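Local coordinates for protein Ent-copalyl diphosphate synthase (Streptomyces platensis, PDB 5BP8) that belongs to the largely helical class II terpene cyclase family and carries a region related to the squalene-hopene cyclase C-terminal domain, at residues D22-V27 and R243-R248; A104-L109 and G151-W156; T140-L145 and S157-T162; C219-T224 and S255-V260; C408-L413 and V456-R461. One frame throughout, in Å; residues are numbered along the deposited sequence.

Contact 1. Residues D22-V27 and R243-R248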
# COMPACT_ATOMS: atom_id res chain seq x y z
N ASP A 22 2.41 18.73 3.28
CA ASP A 22 1.55 17.61 3.66
C ASP A 22 2.28 16.65 4.62
O ASP A 22 2.98 15.72 4.20
CB ASP A 22 1.06 16.88 2.41
CG ASP A 22 0.14 15.69 2.74
OD1 ASP A 22 -0.31 15.58 3.90
OD2 ASP A 22 -0.13 14.88 1.81
N PRO A 23 2.12 16.88 5.92
CA PRO A 23 2.80 16.04 6.90
C PRO A 23 2.19 14.64 7.05
O PRO A 23 2.72 13.79 7.79
CB PRO A 23 2.67 16.83 8.19
CG PRO A 23 1.36 17.53 8.05
CD PRO A 23 1.28 17.90 6.58
N TRP A 24 1.08 14.39 6.38
CA TRP A 24 0.45 13.06 6.41
C TRP A 24 0.92 12.17 5.26
O TRP A 24 0.95 10.96 5.39
CB TRP A 24 -1.05 13.20 6.28
CG TRP A 24 -1.76 13.93 7.40
CD1 TRP A 24 -1.82 15.29 7.61
CD2 TRP A 24 -2.49 13.33 8.47
NE1 TRP A 24 -2.58 15.56 8.74
CE2 TRP A 24 -3.01 14.36 9.28
CE3 TRP A 24 -2.80 12.00 8.79
CZ2 TRP A 24 -3.80 14.11 10.39
CZ3 TRP A 24 -3.57 11.75 9.87
CH2 TRP A 24 -4.09 12.80 10.67
N GLY A 25 1.20 12.76 4.11
CA GLY A 25 1.28 12.02 2.87
C GLY A 25 -0.14 11.77 2.37
O GLY A 25 -1.10 11.87 3.15
N LEU A 26 -0.28 11.48 1.09
CA LEU A 26 -1.61 11.30 0.49
C LEU A 26 -1.84 9.86 0.06
O LEU A 26 -1.15 9.32 -0.83
CB LEU A 26 -1.83 12.26 -0.69
CG LEU A 26 -3.14 12.14 -1.46
CD1 LEU A 26 -4.35 12.31 -0.54
CD2 LEU A 26 -3.18 13.17 -2.60
N VAL A 27 -2.82 9.24 0.71
CA VAL A 27 -3.33 7.92 0.35
C VAL A 27 -4.80 8.07 0.11
O VAL A 27 -5.52 8.57 1.00
CB VAL A 27 -3.05 6.83 1.43
CG1 VAL A 27 -3.68 5.49 1.00
CG2 VAL A 27 -1.56 6.63 1.66
N ARG A 243 -11.23 11.93 13.26
CA ARG A 243 -11.92 13.11 12.73
C ARG A 243 -11.13 13.76 11.60
O ARG A 243 -11.70 14.10 10.56
CB ARG A 243 -12.22 14.12 13.85
CG ARG A 243 -13.27 13.60 14.82
CD ARG A 243 -13.39 14.45 16.08
NE ARG A 243 -14.60 14.13 16.86
CZ ARG A 243 -14.89 14.62 18.06
NH1 ARG A 243 -14.09 15.48 18.68
NH2 ARG A 243 -16.01 14.25 18.66
N ASP A 244 -9.84 13.95 11.81
CA ASP A 244 -9.00 14.59 10.79
C ASP A 244 -8.96 13.79 9.50
O ASP A 244 -9.06 14.34 8.40
CB ASP A 244 -7.58 14.79 11.28
CG ASP A 244 -7.44 15.92 12.30
OD1 ASP A 244 -8.34 16.79 12.37
OD2 ASP A 244 -6.42 15.91 13.02
N VAL A 245 -8.80 12.48 9.64
CA VAL A 245 -8.65 11.63 8.46
C VAL A 245 -9.93 11.64 7.63
O VAL A 245 -9.89 11.87 6.41
CB VAL A 245 -8.24 10.21 8.86
CG1 VAL A 245 -8.30 9.27 7.66
CG2 VAL A 245 -6.86 10.19 9.48
N GLN A 246 -11.08 11.45 8.27
CA GLN A 246 -12.33 11.39 7.53
C GLN A 246 -12.65 12.75 6.88
O GLN A 246 -13.14 12.81 5.72
CB GLN A 246 -13.48 10.84 8.40
CG GLN A 246 -14.07 11.78 9.44
CD GLN A 246 -15.01 12.81 8.85
OE1 GLN A 246 -15.71 12.55 7.87
NE2 GLN A 246 -15.05 13.98 9.47
N ALA A 247 -12.34 13.83 7.60
CA ALA A 247 -12.60 15.18 7.13
C ALA A 247 -11.83 15.49 5.86
O ALA A 247 -12.34 16.15 4.94
CB ALA A 247 -12.27 16.20 8.21
N ARG A 248 -10.62 14.95 5.78
CA ARG A 248 -9.78 15.21 4.65
C ARG A 248 -10.45 14.77 3.35
O ARG A 248 -10.29 15.41 2.32
CB ARG A 248 -8.43 14.50 4.82
CG ARG A 248 -7.46 14.80 3.70
CD ARG A 248 -6.08 14.27 4.01
NE ARG A 248 -5.12 14.70 3.00
CZ ARG A 248 -3.90 14.20 2.89
NH1 ARG A 248 -3.48 13.21 3.68
NH2 ARG A 248 -3.09 14.68 1.95

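Contact 2. Residues A104-L109 and G151-W156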
# COMPACT_ATOMS: atom_id res chain seq x y z
N ALA A 104 -27.75 -3.71 -1.36
CA ALA A 104 -26.30 -3.78 -1.47
C ALA A 104 -25.74 -4.95 -0.68
O ALA A 104 -24.88 -5.70 -1.16
CB ALA A 104 -25.66 -2.48 -1.00
N CYS A 105 -26.22 -5.11 0.53
CA CYS A 105 -25.76 -6.17 1.40
C CYS A 105 -26.01 -7.56 0.81
O CYS A 105 -25.09 -8.41 0.75
CB CYS A 105 -26.43 -6.04 2.75
SG CYS A 105 -25.77 -7.16 3.98
N ALA A 106 -27.24 -7.79 0.36
CA ALA A 106 -27.62 -9.09 -0.21
C ALA A 106 -26.81 -9.41 -1.45
O ALA A 106 -26.38 -10.57 -1.66
CB ALA A 106 -29.10 -9.15 -0.50
N ASP A 107 -26.57 -8.40 -2.28
CA ASP A 107 -25.76 -8.62 -3.48
C ASP A 107 -24.30 -8.91 -3.14
O ASP A 107 -23.67 -9.71 -3.83
CB ASP A 107 -25.86 -7.45 -4.46
CG ASP A 107 -27.25 -7.34 -5.10
OD1 ASP A 107 -27.52 -6.24 -5.63
OD2 ASP A 107 -28.02 -8.34 -5.12
N GLY A 108 -23.78 -8.28 -2.08
CA GLY A 108 -22.46 -8.61 -1.53
C GLY A 108 -22.36 -10.03 -1.01
O GLY A 108 -21.39 -10.74 -1.28
N LEU A 109 -23.39 -10.46 -0.30
CA LEU A 109 -23.48 -11.86 0.16
C LEU A 109 -23.48 -12.84 -1.00
O LEU A 109 -22.78 -13.87 -0.96
CB LEU A 109 -24.73 -12.08 1.02
CG LEU A 109 -24.68 -11.41 2.40
CD1 LEU A 109 -26.07 -11.20 3.01
CD2 LEU A 109 -23.75 -12.16 3.34
N GLY A 151 -35.96 -6.21 2.35
CA GLY A 151 -35.70 -6.81 1.04
C GLY A 151 -35.50 -8.32 1.05
O GLY A 151 -36.15 -9.04 1.80
N LYS A 152 -34.56 -8.79 0.23
CA LYS A 152 -34.29 -10.22 0.12
C LYS A 152 -33.35 -10.68 1.22
O LYS A 152 -33.10 -11.86 1.38
CB LYS A 152 -33.77 -10.63 -1.27
CG LYS A 152 -32.82 -9.68 -1.98
CD LYS A 152 -32.56 -10.18 -3.39
CE LYS A 152 -31.35 -9.51 -4.02
NZ LYS A 152 -30.91 -10.26 -5.23
N LEU A 153 -32.91 -9.75 2.06
CA LEU A 153 -32.00 -10.08 3.13
C LEU A 153 -32.57 -11.08 4.13
O LEU A 153 -31.86 -11.96 4.60
CB LEU A 153 -31.50 -8.78 3.77
CG LEU A 153 -30.22 -8.81 4.55
CD1 LEU A 153 -29.09 -9.40 3.72
CD2 LEU A 153 -29.91 -7.40 5.01
N GLY A 154 -33.88 -11.02 4.41
CA GLY A 154 -34.53 -12.02 5.24
C GLY A 154 -34.38 -13.46 4.76
O GLY A 154 -34.33 -14.39 5.56
N ALA A 155 -34.25 -13.63 3.45
CA ALA A 155 -34.03 -14.95 2.88
C ALA A 155 -32.67 -15.54 3.24
O ALA A 155 -32.47 -16.76 3.15
CB ALA A 155 -34.18 -14.87 1.36
N TRP A 156 -31.73 -14.68 3.64
CA TRP A 156 -30.38 -15.08 4.07
C TRP A 156 -30.29 -15.46 5.53
O TRP A 156 -29.24 -15.94 5.99
CB TRP A 156 -29.38 -13.94 3.78
CG TRP A 156 -29.05 -13.82 2.34
CD1 TRP A 156 -29.73 -13.12 1.42
CD2 TRP A 156 -27.94 -14.44 1.66
NE1 TRP A 156 -29.11 -13.25 0.18
CE2 TRP A 156 -28.02 -14.06 0.31
CE3 TRP A 156 -26.91 -15.27 2.07
CZ2 TRP A 156 -27.09 -14.48 -0.65
CZ3 TRP A 156 -25.98 -15.71 1.10
CH2 TRP A 156 -26.10 -15.32 -0.23

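Contact 3. Residues T140-L145 and S157-T162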
# COMPACT_ATOMS: atom_id res chain seq x y z
N THR A 140 -22.24 -14.45 12.34
CA THR A 140 -22.97 -14.06 13.54
C THR A 140 -24.17 -13.20 13.21
O THR A 140 -25.29 -13.44 13.72
CB THR A 140 -22.02 -13.37 14.55
OG1 THR A 140 -21.04 -14.34 14.95
CG2 THR A 140 -22.76 -12.88 15.76
N ARG A 141 -23.97 -12.21 12.34
CA ARG A 141 -25.05 -11.34 11.92
C ARG A 141 -26.13 -12.09 11.14
O ARG A 141 -27.31 -11.82 11.31
CB ARG A 141 -24.55 -10.17 11.07
CG ARG A 141 -23.57 -9.26 11.79
CD ARG A 141 -24.25 -8.33 12.74
NE ARG A 141 -23.26 -7.46 13.37
CZ ARG A 141 -23.51 -6.68 14.42
NH1 ARG A 141 -24.74 -6.64 14.96
NH2 ARG A 141 -22.53 -5.94 14.93
N LEU A 142 -25.72 -13.03 10.28
CA LEU A 142 -26.67 -13.83 9.51
C LEU A 142 -27.55 -14.69 10.40
O LEU A 142 -28.76 -14.86 10.13
CB LEU A 142 -25.94 -14.73 8.50
CG LEU A 142 -25.26 -13.98 7.35
CD1 LEU A 142 -24.49 -14.93 6.45
CD2 LEU A 142 -26.24 -13.18 6.52
N ALA A 143 -26.95 -15.23 11.45
CA ALA A 143 -27.71 -16.08 12.40
C ALA A 143 -28.77 -15.25 13.11
O ALA A 143 -29.82 -15.77 13.45
CB ALA A 143 -26.78 -16.73 13.41
N ALA A 144 -28.48 -13.97 13.33
CA ALA A 144 -29.39 -13.06 14.04
C ALA A 144 -30.45 -12.43 13.16
O ALA A 144 -31.41 -11.88 13.68
CB ALA A 144 -28.59 -11.97 14.73
N LEU A 145 -30.32 -12.51 11.84
CA LEU A 145 -31.37 -12.01 10.95
C LEU A 145 -32.65 -12.76 11.18
O LEU A 145 -32.65 -13.95 11.51
CB LEU A 145 -31.01 -12.21 9.48
CG LEU A 145 -29.97 -11.31 8.84
CD1 LEU A 145 -29.71 -11.82 7.42
CD2 LEU A 145 -30.42 -9.87 8.83
N SER A 157 -31.38 -15.28 6.28
CA SER A 157 -31.41 -15.61 7.69
C SER A 157 -30.93 -17.03 7.93
O SER A 157 -31.38 -17.97 7.27
CB SER A 157 -32.84 -15.41 8.23
OG SER A 157 -32.89 -15.71 9.61
N GLY A 158 -30.00 -17.19 8.87
CA GLY A 158 -29.49 -18.49 9.23
C GLY A 158 -28.50 -19.14 8.27
O GLY A 158 -28.11 -20.32 8.46
N THR A 159 -28.12 -18.44 7.21
CA THR A 159 -27.07 -18.92 6.30
C THR A 159 -25.73 -18.93 7.04
O THR A 159 -25.49 -18.07 7.87
CB THR A 159 -26.96 -18.00 5.06
OG1 THR A 159 -28.15 -18.16 4.26
CG2 THR A 159 -25.72 -18.34 4.22
N THR A 160 -24.88 -19.91 6.74
CA THR A 160 -23.50 -19.94 7.19
C THR A 160 -22.63 -19.96 5.96
O THR A 160 -22.72 -20.88 5.17
CB THR A 160 -23.18 -21.19 8.02
OG1 THR A 160 -24.09 -21.26 9.12
CG2 THR A 160 -21.76 -21.16 8.55
N LEU A 161 -21.84 -18.90 5.77
CA LEU A 161 -20.88 -18.85 4.69
C LEU A 161 -19.60 -19.57 5.12
O LEU A 161 -19.19 -19.49 6.28
CB LEU A 161 -20.55 -17.40 4.37
CG LEU A 161 -21.67 -16.52 3.86
CD1 LEU A 161 -21.14 -15.11 3.69
CD2 LEU A 161 -22.25 -17.05 2.57
N THR A 162 -19.00 -20.29 4.19
CA THR A 162 -17.74 -20.97 4.47
C THR A 162 -16.76 -20.75 3.32
O THR A 162 -17.15 -20.35 2.23
CB THR A 162 -17.95 -22.50 4.66
OG1 THR A 162 -18.21 -23.11 3.40
CG2 THR A 162 -19.10 -22.80 5.59

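Contact 4. Residues C219-T224 and S255-V260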
# COMPACT_ATOMS: atom_id res chain seq x y z
N CYS A 219 -0.98 3.48 12.52
CA CYS A 219 -1.37 4.28 11.35
C CYS A 219 -2.58 3.71 10.57
O CYS A 219 -2.63 3.83 9.33
CB CYS A 219 -0.19 4.49 10.39
SG CYS A 219 1.17 5.46 11.12
N SER A 220 -3.55 3.13 11.31
CA SER A 220 -4.76 2.55 10.74
C SER A 220 -5.98 3.20 11.34
O SER A 220 -6.17 3.11 12.57
CB SER A 220 -4.85 1.07 11.10
OG SER A 220 -6.14 0.57 10.76
N PRO A 221 -6.85 3.77 10.52
CA PRO A 221 -8.11 4.25 11.12
C PRO A 221 -8.92 3.12 11.76
O PRO A 221 -9.48 3.30 12.86
CB PRO A 221 -8.84 4.86 9.92
CG PRO A 221 -7.75 5.30 9.03
CD PRO A 221 -6.71 4.22 9.12
N ALA A 222 -9.03 1.97 11.10
CA ALA A 222 -9.79 0.85 11.65
C ALA A 222 -9.21 0.37 13.02
O ALA A 222 -9.96 0.14 13.95
CB ALA A 222 -9.81 -0.33 10.67
N ALA A 223 -7.90 0.20 13.09
CA ALA A 223 -7.26 -0.28 14.33
C ALA A 223 -7.50 0.73 15.45
O ALA A 223 -7.71 0.36 16.61
CB ALA A 223 -5.77 -0.50 14.12
N THR A 224 -7.45 2.02 15.10
CA THR A 224 -7.67 3.10 16.05
C THR A 224 -9.10 3.06 16.58
O THR A 224 -9.32 3.24 17.79
CB THR A 224 -7.36 4.50 15.46
OG1 THR A 224 -6.02 4.51 14.89
CG2 THR A 224 -7.45 5.57 16.52
N SER A 255 -6.64 3.07 4.26
CA SER A 255 -6.33 2.01 5.24
C SER A 255 -5.00 2.25 5.99
O SER A 255 -4.71 1.58 6.98
CB SER A 255 -6.30 0.65 4.54
OG SER A 255 -5.17 0.52 3.67
N ILE A 256 -4.21 3.19 5.48
CA ILE A 256 -2.93 3.54 6.07
C ILE A 256 -2.73 5.04 5.93
O ILE A 256 -2.86 5.59 4.82
CB ILE A 256 -1.76 2.72 5.45
CG1 ILE A 256 -0.44 3.07 6.15
CG2 ILE A 256 -1.68 2.89 3.96
CD1 ILE A 256 0.70 2.14 5.78
N THR A 257 -2.55 5.70 7.07
CA THR A 257 -2.26 7.14 7.11
C THR A 257 -1.78 7.49 8.51
O THR A 257 -2.32 7.00 9.48
CB THR A 257 -3.47 8.00 6.70
OG1 THR A 257 -3.07 9.38 6.60
CG2 THR A 257 -4.65 7.83 7.67
N PRO A 258 -0.70 8.29 8.61
CA PRO A 258 0.15 8.84 7.57
C PRO A 258 1.06 7.80 6.93
O PRO A 258 1.22 6.68 7.45
CB PRO A 258 1.04 9.88 8.32
CG PRO A 258 0.74 9.74 9.75
CD PRO A 258 -0.26 8.65 9.98
N ILE A 259 1.67 8.21 5.83
CA ILE A 259 2.74 7.48 5.15
C ILE A 259 3.95 8.39 4.89
O ILE A 259 4.71 8.21 3.94
CB ILE A 259 2.26 6.89 3.81
CG1 ILE A 259 1.73 7.97 2.85
CG2 ILE A 259 1.24 5.79 4.04
CD1 ILE A 259 1.74 7.50 1.42
N VAL A 260 4.11 9.40 5.74
CA VAL A 260 5.04 10.52 5.49
C VAL A 260 6.46 10.11 5.04
O VAL A 260 6.96 10.62 4.04
CB VAL A 260 5.06 11.48 6.69
CG1 VAL A 260 5.49 10.82 7.99
CG2 VAL A 260 5.90 12.71 6.41
O HOH W 1 -6.26 -0.29 8.28

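Contact 5. Residues C408-L413 and V456-R461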
# COMPACT_ATOMS: atom_id res chain seq x y z
N CYS A 408 11.57 -1.84 -10.22
CA CYS A 408 12.45 -1.74 -9.04
C CYS A 408 13.74 -2.56 -9.27
O CYS A 408 14.85 -2.05 -9.07
CB CYS A 408 11.77 -2.23 -7.78
SG CYS A 408 10.51 -1.08 -7.15
N CYS A 409 13.58 -3.82 -9.64
CA CYS A 409 14.69 -4.76 -9.72
C CYS A 409 15.60 -4.47 -10.88
O CYS A 409 16.83 -4.48 -10.72
CB CYS A 409 14.17 -6.19 -9.80
SG CYS A 409 13.35 -6.68 -8.28
N ALA A 410 15.03 -4.21 -12.05
CA ALA A 410 15.87 -3.92 -13.24
C ALA A 410 16.63 -2.61 -13.09
O ALA A 410 17.79 -2.52 -13.53
CB ALA A 410 15.04 -3.89 -14.50
N LEU A 411 16.01 -1.60 -12.48
CA LEU A 411 16.68 -0.31 -12.33
C LEU A 411 17.79 -0.34 -11.29
O LEU A 411 18.80 0.35 -11.46
CB LEU A 411 15.68 0.80 -11.98
CG LEU A 411 14.76 1.18 -13.17
CD1 LEU A 411 13.61 2.06 -12.70
CD2 LEU A 411 15.58 1.80 -14.30
N ALA A 412 17.60 -1.12 -10.23
CA ALA A 412 18.63 -1.31 -9.22
C ALA A 412 19.81 -2.07 -9.85
O ALA A 412 20.98 -1.68 -9.68
CB ALA A 412 18.07 -2.09 -8.05
N LEU A 413 19.50 -3.15 -10.56
CA LEU A 413 20.54 -3.95 -11.24
C LEU A 413 21.27 -3.19 -12.35
O LEU A 413 22.47 -3.43 -12.58
CB LEU A 413 19.96 -5.23 -11.79
CG LEU A 413 19.66 -6.33 -10.77
CD1 LEU A 413 18.72 -7.34 -11.42
CD2 LEU A 413 20.90 -7.03 -10.23
N VAL A 456 8.07 3.49 -18.64
CA VAL A 456 8.78 4.56 -19.35
C VAL A 456 10.15 4.81 -18.68
O VAL A 456 11.19 4.89 -19.38
CB VAL A 456 7.94 5.85 -19.42
CG1 VAL A 456 8.78 7.03 -19.85
CG2 VAL A 456 6.77 5.65 -20.38
N GLN A 457 10.16 4.87 -17.35
CA GLN A 457 11.42 5.02 -16.60
C GLN A 457 12.39 3.89 -16.87
O GLN A 457 13.57 4.14 -17.12
CB GLN A 457 11.18 5.06 -15.11
CG GLN A 457 10.51 6.31 -14.62
CD GLN A 457 10.44 6.35 -13.11
OE1 GLN A 457 11.45 6.13 -12.42
NE2 GLN A 457 9.25 6.64 -12.58
N LEU A 458 11.90 2.64 -16.80
CA LEU A 458 12.73 1.47 -17.06
C LEU A 458 13.38 1.58 -18.42
O LEU A 458 14.60 1.40 -18.55
CB LEU A 458 11.90 0.18 -16.98
CG LEU A 458 12.62 -1.14 -17.29
CD1 LEU A 458 13.93 -1.27 -16.54
CD2 LEU A 458 11.73 -2.34 -16.99
N LEU A 459 12.57 1.85 -19.45
CA LEU A 459 13.07 1.89 -20.82
C LEU A 459 14.07 3.02 -21.04
O LEU A 459 15.13 2.81 -21.67
CB LEU A 459 11.92 2.02 -21.82
CG LEU A 459 10.99 0.80 -21.94
CD1 LEU A 459 9.77 1.15 -22.79
CD2 LEU A 459 11.70 -0.41 -22.52
N MSE A 460 13.77 4.21 -20.53
CA MSE A 460 14.66 5.36 -20.71
C MSE A 460 15.94 5.23 -19.91
O MSE A 460 17.05 5.48 -20.44
CB MSE A 460 13.94 6.67 -20.41
CG MSE A 460 12.80 6.96 -21.37
SE MSE A 460 13.40 7.24 -23.23
CE MSE A 460 13.71 5.46 -23.97
N ARG A 461 15.83 4.81 -18.66
CA ARG A 461 17.02 4.77 -17.80
C ARG A 461 18.00 3.64 -18.17
O ARG A 461 19.19 3.73 -17.83
CB ARG A 461 16.65 4.71 -16.33
CG ARG A 461 16.04 6.02 -15.81
CD ARG A 461 15.35 5.86 -14.47
NE ARG A 461 16.22 5.42 -13.38
CZ ARG A 461 15.80 5.16 -12.14
NH1 ARG A 461 14.52 5.31 -11.80
NH2 ARG A 461 16.65 4.75 -11.24

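Contact 1. Residues D22-V27 and R243-R248
Arg-248 reaches across from its helix to the loop 22-27 and meets Asp-22, Trp-24, Gly-25 and Leu-26. Its CG stands anti to the backbone N (chi1 -176°), and the chain runs extended from CG to NE. This carries the guanidinium beyond the helix to the loop backbone. NH1 gives a straight hydrogen bond to Gly-25 O at 2.8 Å, with the oxygen near the guanidinium plane. NH2 forms a salt bridge to Asp-22 OD2 at 3.0 Å. The carboxylate and guanidinium planes stand 86° apart, and NH2 meets OD2 from above the carboxylate plane. Leu-26 CD1 lies over one guanidinium face, off centre and near the edge of the group, 3.7 Å from Arg-248 NH2.

The other oxygen of Asp-22 is used inside the loop. Trp-24 N donates to Asp-22 OD1 at 3.1 Å, which makes an Asx turn. One carboxylate therefore shapes the loop and also takes the arginine.

Trp-24 and Arg-248 run antiparallel alongside one another. The indole points back to the helix. Its CZ3 packs 3.7 Å from Val-245 CG2, and its CZ2 lies 3.9 Å from Asp-244 CB.

The loop follows helix 7-20 and leads to helix 31-40. Besides helix 237-249 it touches helix 504-518, through Leu-26 on Val-504 and Thr-505. Leu-26 N also bonds to Glu-263 on helix 260-274.

Contact 2. Residues A104-L109 and G151-W156
Leu-109 and Trp-156 meet where helix 98-116 packs against a short turn of helix-like backbone in the loop after helix 127-144. The contact belongs to the N-terminal helical part of the protein, consistent with one of the alpha-alpha barrels of class II terpene cyclases.

Leu-109 can be followed outward. Its CB sits over the six-membered ring of Trp-156 in a CH-pi contact, 3.6 Å from the ring centroid and only 7° off the normal. With chi1 at -70°, the chain beyond CB stays beside the indole and runs in the opposite sense to the Trp-156 side chain. At the tip, CD1 touches Leu-153 CD1 at 3.6 Å and also lies 4.0 Å from Trp-156 CD2. The same methyl meets Leu-142 of helix 127-144. The second methyl, CD2, packs on Leu-161.

Leu-153 CD1 is shared. It also lies 4.0 Å from Cys-105 SG and 4.2 Å from Ala-106 CB, so one methyl group touches three residues of the helix. Cys-105 and Leu-109 also touch helix 72-86.

The outer side is more polar. Lys-152 extends past Ala-106, with its CG 4.0 Å from Ala-106 CB. Its chain crosses that of Asp-107 at about a right angle. The salt bridge at its end is long and its hydrogen bond weak: Lys-152 NZ lies 3.5 Å from Asp-107 OD2.

Contact 3. Residues T140-L145 and S157-T162
Leu-142 of helix 127-144 and Leu-145, in the chain just beyond, present their carbonyls as flat groups to segment 157-162. Each is met from above its plane. Gly-158 N donates to Leu-142 O at 2.9 Å in a nearly straight bond, from 51° out of the carbonyl plane. Ser-157 OG donates to Leu-145 O at 2.6 Å, from 62° out of the plane. The serine hydroxyl can do this because OG stands anti to the backbone N (chi1 -179°).

Side chains pack beside these bonds. Leu-145 CB lies 3.9 Å from Ser-157 CB. Leu-142 CD1 touches Leu-161 CG at 4.1 Å, and the two leucines cross at about a right angle. Leu-161 also packs on Leu-135 and Ile-138 of helix 127-144. Separately, Leu-142 CB lies against the carbonyl of Thr-159, 3.4 Å from Thr-159 O.

The loop is held at two further points. Thr-159 OG1 bonds to Trp-156 O, and Leu-161 N bonds to Asn-139 OD1. Gly-158 has a positive phi, a backbone shape that glycine adopts easily, and its N-H is the one turned to the helix.

Leu-142 O also takes a weak bond from Leu-145 N. The loop thus brings two donors of different kinds, the Gly-158 N-H and the Ser-157 hydroxyl, to two carbonyls three residues apart.

Contact 4. Residues C219-T224 and S255-V260
Cys-219, Pro-221 and Thr-257 bury the most surface where the start of helix 221-228 meets the loop 255-260. Cys-219 contributes at three places. Its carbonyl O accepts from Thr-257 N at 2.9 Å, with an N-H...O angle of 166°. The same oxygen has a CA-H...O contact with Ile-256 CA at 3.3 Å. Its side chain points to the loop, and SG reaches Pro-258 CD at 3.7 Å. The peptide before Pro-258 is cis.

Thr-257 faces both of the other two residues. Its O lies 3.4 Å from Cys-219 CB, and its CG2 is 4.2 Å from Pro-221 CG. One approach is likely unfavourable: Cys-219 O and Thr-257 O, both acceptors, lie 3.2 Å apart. Thr-257 O is bonded to Tyr-241 OH. Pro-258 O is buried and has no partner in the model.

Pro-221 lies against the loop backbone, with its CD 3.9 Å from Ser-255 O. Beside it, Ser-220 is the N-cap of helix 221-228: its OG accepts from Ala-223 N. The same OG donates to a water at 2.6 Å, and the water donates to Ser-255 O. The cap residue is thus joined to the loop through one solvent molecule.

Tyr-241 and Leu-242 of helix 237-249 touch Pro-221, and Val-245 touches Thr-257. Asp-33 of helix 31-40 packs on Pro-221 and Ser-255, and bonds to Ala-222 N. Beyond the contact, Ile-259 is the N-cap residue of helix 260-274.

Contact 5. Residues C408-L413 and V456-R461
Two helices in the region related to the squalene-hopene cyclase C-terminal domain meet here, helix 402-416 and helix 449-461. Leu-411 of the first carries most of the contact with Leu-458 and Arg-461 of the second. The short segments run nearly parallel, 21° apart, with their axes 10.0 Å from each other at the closest point.

The first torsion of Leu-411 (chi1 -72°) turns both methyls to Arg-461, and they divide the work. CD1 lies over one face of the Arg-461 guanidinium, away from its centre, 3.5 Å from Arg-461 NH1. CD2 sits by the aliphatic base of the same residue, 3.7 Å from Arg-461 CB. It also lies 4.1 Å from Leu-458 CD1. The two side chains of Leu-411 and Arg-461 cross at about a right angle.

Near-parallel helices packed through leucine and alanine fit the helical barrel of this family, in which helices lie side by side around a common axis. On one flank Ala-410 CB touches Leu-458 CD1 at 3.5 Å.

Arg-461 bends at chi3 (61°), which folds its end back along its own helix. There NH1 makes a weak hydrogen bond to Gln-457 OE1 at 3.2 Å, at the guanidinium edge. No hydrogen bond joins the two segments. Leu-517 of helix 504-518 packs on Arg-461, and Gln-457 NE2 bonds weakly to Ala-510 O.

How the contacts relate
From the N terminus, contact 1 opens first and closes the longest loop, joining residues 22-27 to helix 237-249. Contacts 2 and 3 are nested inside it. They cross each other along the chain and touch in space, tying helices 98-116 and 127-144 to the loop that follows. Contact 4 crosses contact 1: it opens before contact 1 closes and closes after it. The two touch, and Trp-24 O probably accepts from Ile-259 N. Contact 5 comes later, in series with all the others, and joins two helices in the region related to the squalene-hopene cyclase C-terminal domain. Its centre is about 48 Å from that of contact 2, on the opposite side of the chain's centre.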